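Local structure of racemase (Pseudovibrio sp. JE062, 3MKC) at residues N172-K177 with L361-F366. The protein is a member of the enolase superfamily, related to mandelate racemase and muconate lactonizing enzyme, with an N-terminal capping domain and a TIM-barrel-like domain. Sequence-based numbering, arbitrary orientation.
Sequences NIRAVK and LVDGGF
Leu361 meets Ile173 through methyl groups alone, and the pair illustrates how a beta-turn, here the one before strand 366-367, can be fitted against the helix-to-strand connection leading into barrel strand 175-179. With CG of Leu361 anti to the backbone N (chi1 -171°), its CD2 comes to 3.5 Å from CD1 of Ile173, a tight carbon pair in which the two side chains cross at about a right angle. The other methyl, CD1, sits above the Phe366 ring, displaced from its centre, while His342 also touches Leu361. Val362 then opens a type I' turn that closes at Gly365, held by backbone hydrogen bonds in both directions, Val362 N to Gly365 O and Gly365 N to Val362 O; Lys137 NZ donates a further bond to Val362 O. At the exposed corner, the two carboxylate oxygens of Asp363 face different partners. Asp363 OD2 approaches the guanidinium of Arg174 edge-on, in its plane, and forms a long salt bridge of 3.5 Å to NH2 of Arg174, although the two planar groups are turned 71° apart. Asp363 OD1 stands 3.8 Å from ND2 of Asn172, a proximity too loose to count as a bond. Gly364, at positive phi, packs its backbone closely, with its CA 3.6 Å from the carbonyl O of Asn172. Asn172 itself has positive phi as the C-prime residue of the Schellman motif ending helix 154-170. One water donates to Gly364 O (2.9 Å) and accepts from Arg174 N (2.7 Å), supplying the polar link between the backbones. The contact thus combines a methyl pair, an ion pair and close backbone packing: the long, partly exposed salt bridge is probably a modest tie at the rim, while the methyl contact and the bridging water make the inner part.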
ATOM      1  N   ASN A 172      -4.139 -10.834  19.627  1.00 25.58           N
ATOM      2  CA  ASN A 172      -2.803 -10.293  19.863  1.00 25.37           C
ATOM      3  C   ASN A 172      -2.245  -9.480  18.696  1.00 23.84           C
ATOM      4  O   ASN A 172      -1.070  -9.613  18.347  1.00 24.32           O
ATOM      5  CB  ASN A 172      -1.819 -11.413  20.212  1.00 26.95           C
ATOM      6  CG  ASN A 172      -2.147 -12.086  21.529  1.00 29.85           C
ATOM      7  OD1 ASN A 172      -2.366 -11.420  22.543  1.00 32.43           O
ATOM      8  ND2 ASN A 172      -2.174 -13.410  21.525  1.00 31.39           N
ATOM      9  N   ILE A 173      -3.085  -8.650  18.090  1.00 23.91           N
ATOM     10  CA  ILE A 173      -2.637  -7.792  16.996  1.00 21.55           C
ATOM     11  C   ILE A 173      -1.759  -6.734  17.665  1.00 22.93           C
ATOM     12  O   ILE A 173      -2.180  -6.086  18.625  1.00 22.26           O
ATOM     13  CB  ILE A 173      -3.828  -7.105  16.289  1.00 20.85           C
ATOM     14  CG1 ILE A 173      -4.746  -8.163  15.671  1.00 20.79           C
ATOM     15  CG2 ILE A 173      -3.325  -6.146  15.220  1.00 19.32           C
ATOM     16  CD1 ILE A 173      -4.041  -9.110  14.721  1.00 20.65           C
ATOM     17  N   ARG A 174      -0.542  -6.563  17.157  1.00 21.81           N
ATOM     18  CA  ARG A 174       0.399  -5.619  17.747  1.00 21.77           C
ATOM     19  C   ARG A 174       0.073  -4.137  17.571  1.00 20.22           C
ATOM     20  O   ARG A 174       0.544  -3.309  18.347  1.00 21.32           O
ATOM     21  CB  ARG A 174       1.804  -5.890  17.207  1.00 23.52           C
ATOM     22  CG  ARG A 174       2.251  -7.334  17.328  1.00 26.80           C
ATOM     23  CD  ARG A 174       2.343  -7.770  18.779  1.00 29.57           C
ATOM     24  NE  ARG A 174       2.802  -9.151  18.911  1.00 31.25           N
ATOM     25  CZ  ARG A 174       4.044  -9.562  18.671  1.00 32.08           C
ATOM     26  NH1 ARG A 174       4.977  -8.699  18.286  1.00 32.24           N
ATOM     27  NH2 ARG A 174       4.355 -10.846  18.814  1.00 33.22           N
ATOM     28  N   ALA A 175      -0.722  -3.797  16.562  1.00 19.10           N
ATOM     29  CA  ALA A 175      -1.068  -2.399  16.325  1.00 18.65           C
ATOM     30  C   ALA A 175      -2.287  -2.261  15.425  1.00 17.86           C
ATOM     31  O   ALA A 175      -2.507  -3.077  14.534  1.00 18.27           O
ATOM     32  CB  ALA A 175       0.123  -1.662  15.707  1.00 20.06           C
ATOM     33  N   VAL A 176      -3.070  -1.214  15.662  1.00 16.23           N
ATOM     34  CA  VAL A 176      -4.265  -0.959  14.879  1.00 17.60           C
ATOM     35  C   VAL A 176      -4.382   0.524  14.548  1.00 17.74           C
ATOM     36  O   VAL A 176      -3.857   1.376  15.263  1.00 19.65           O
ATOM     37  CB  VAL A 176      -5.535  -1.385  15.648  1.00 17.42           C
ATOM     38  CG1 VAL A 176      -5.499  -2.892  15.923  1.00 18.91           C
ATOM     39  CG2 VAL A 176      -5.634  -0.612  16.954  1.00 19.91           C
ATOM     40  N   LYS A 177      -5.067   0.827  13.455  1.00 18.84           N
ATOM     41  CA  LYS A 177      -5.270   2.210  13.063  1.00 17.48           C
ATOM     42  C   LYS A 177      -6.760   2.487  13.037  1.00 18.23           C
ATOM     43  O   LYS A 177      -7.529   1.707  12.483  1.00 19.41           O
ATOM     44  CB  LYS A 177      -4.687   2.479  11.673  1.00 18.11           C
ATOM     45  CG  LYS A 177      -4.810   3.939  11.249  1.00 15.64           C
ATOM     46  CD  LYS A 177      -3.979   4.248  10.009  1.00 17.12           C
ATOM     47  CE  LYS A 177      -4.585   3.651   8.746  1.00 18.18           C
ATOM     48  NZ  LYS A 177      -3.754   3.944   7.541  1.00 17.00           N
ATOM     49  N   LEU A 361      -2.230 -15.327   9.718  1.00 25.01           N
ATOM     50  CA  LEU A 361      -1.700 -14.417  10.724  1.00 26.17           C
ATOM     51  C   LEU A 361      -1.599 -15.208  12.023  1.00 26.51           C
ATOM     52  O   LEU A 361      -2.614 -15.624  12.586  1.00 28.16           O
ATOM     53  CB  LEU A 361      -2.643 -13.227  10.899  1.00 26.24           C
ATOM     54  CG  LEU A 361      -2.121 -12.075  11.757  1.00 29.70           C
ATOM     55  CD1 LEU A 361      -0.926 -11.429  11.066  1.00 28.04           C
ATOM     56  CD2 LEU A 361      -3.224 -11.055  11.977  1.00 29.71           C
ATOM     57  N   VAL A 362      -0.374 -15.429  12.485  1.00 26.25           N
ATOM     58  CA  VAL A 362      -0.142 -16.191  13.707  1.00 27.40           C
ATOM     59  C   VAL A 362       0.461 -15.328  14.809  1.00 27.24           C
ATOM     60  O   VAL A 362       1.542 -14.762  14.643  1.00 26.59           O
ATOM     61  CB  VAL A 362       0.810 -17.382  13.442  1.00 27.45           C
ATOM     62  CG1 VAL A 362       1.066 -18.140  14.731  1.00 28.40           C
ATOM     63  CG2 VAL A 362       0.209 -18.309  12.387  1.00 28.86           C
ATOM     64  N   ASP A 363      -0.242 -15.237  15.935  1.00 28.32           N
ATOM     65  CA  ASP A 363       0.221 -14.442  17.066  1.00 28.40           C
ATOM     66  C   ASP A 363       0.482 -13.012  16.596  1.00 27.49           C
ATOM     67  O   ASP A 363       1.443 -12.368  17.019  1.00 28.07           O
ATOM     68  CB  ASP A 363       1.495 -15.067  17.651  1.00 30.26           C
ATOM     69  CG  ASP A 363       1.988 -14.351  18.898  1.00 32.49           C
ATOM     70  OD1 ASP A 363       1.154 -13.988  19.753  1.00 33.40           O
ATOM     71  OD2 ASP A 363       3.218 -14.163  19.029  1.00 33.86           O
ATOM     72  N   GLY A 364      -0.387 -12.530  15.709  1.00 26.51           N
ATOM     73  CA  GLY A 364      -0.262 -11.182  15.182  1.00 25.30           C
ATOM     74  C   GLY A 364       0.882 -10.975  14.206  1.00 24.20           C
ATOM     75  O   GLY A 364       1.268  -9.837  13.940  1.00 23.94           O
ATOM     76  N   GLY A 365       1.423 -12.059  13.660  1.00 22.68           N
ATOM     77  CA  GLY A 365       2.531 -11.926  12.732  1.00 19.68           C
ATOM     78  C   GLY A 365       2.536 -12.938  11.604  1.00 20.74           C
ATOM     79  O   GLY A 365       1.897 -13.990  11.695  1.00 20.35           O
ATOM     80  N   PHE A 366       3.266 -12.619  10.540  1.00 19.17           N
ATOM     81  CA  PHE A 366       3.368 -13.494   9.379  1.00 18.72           C
ATOM     82  C   PHE A 366       4.735 -14.148   9.280  1.00 18.08           C
ATOM     83  O   PHE A 366       5.750 -13.537   9.597  1.00 17.86           O
ATOM     84  CB  PHE A 366       3.102 -12.707   8.094  1.00 17.83           C
ATOM     85  CG  PHE A 366       1.695 -12.216   7.966  1.00 18.45           C
ATOM     86  CD1 PHE A 366       0.629 -13.112   7.975  1.00 19.73           C
ATOM     87  CD2 PHE A 366       1.427 -10.860   7.839  1.00 21.02           C
ATOM     88  CE1 PHE A 366      -0.681 -12.668   7.861  1.00 19.01           C
ATOM     89  CE2 PHE A 366       0.115 -10.399   7.723  1.00 21.82           C
ATOM     90  CZ  PHE A 366      -0.944 -11.307   7.735  1.00 21.53           C
TER
HETATM   91  O   HOH W   1      -0.002  -7.369  14.594  1.00 16.68           O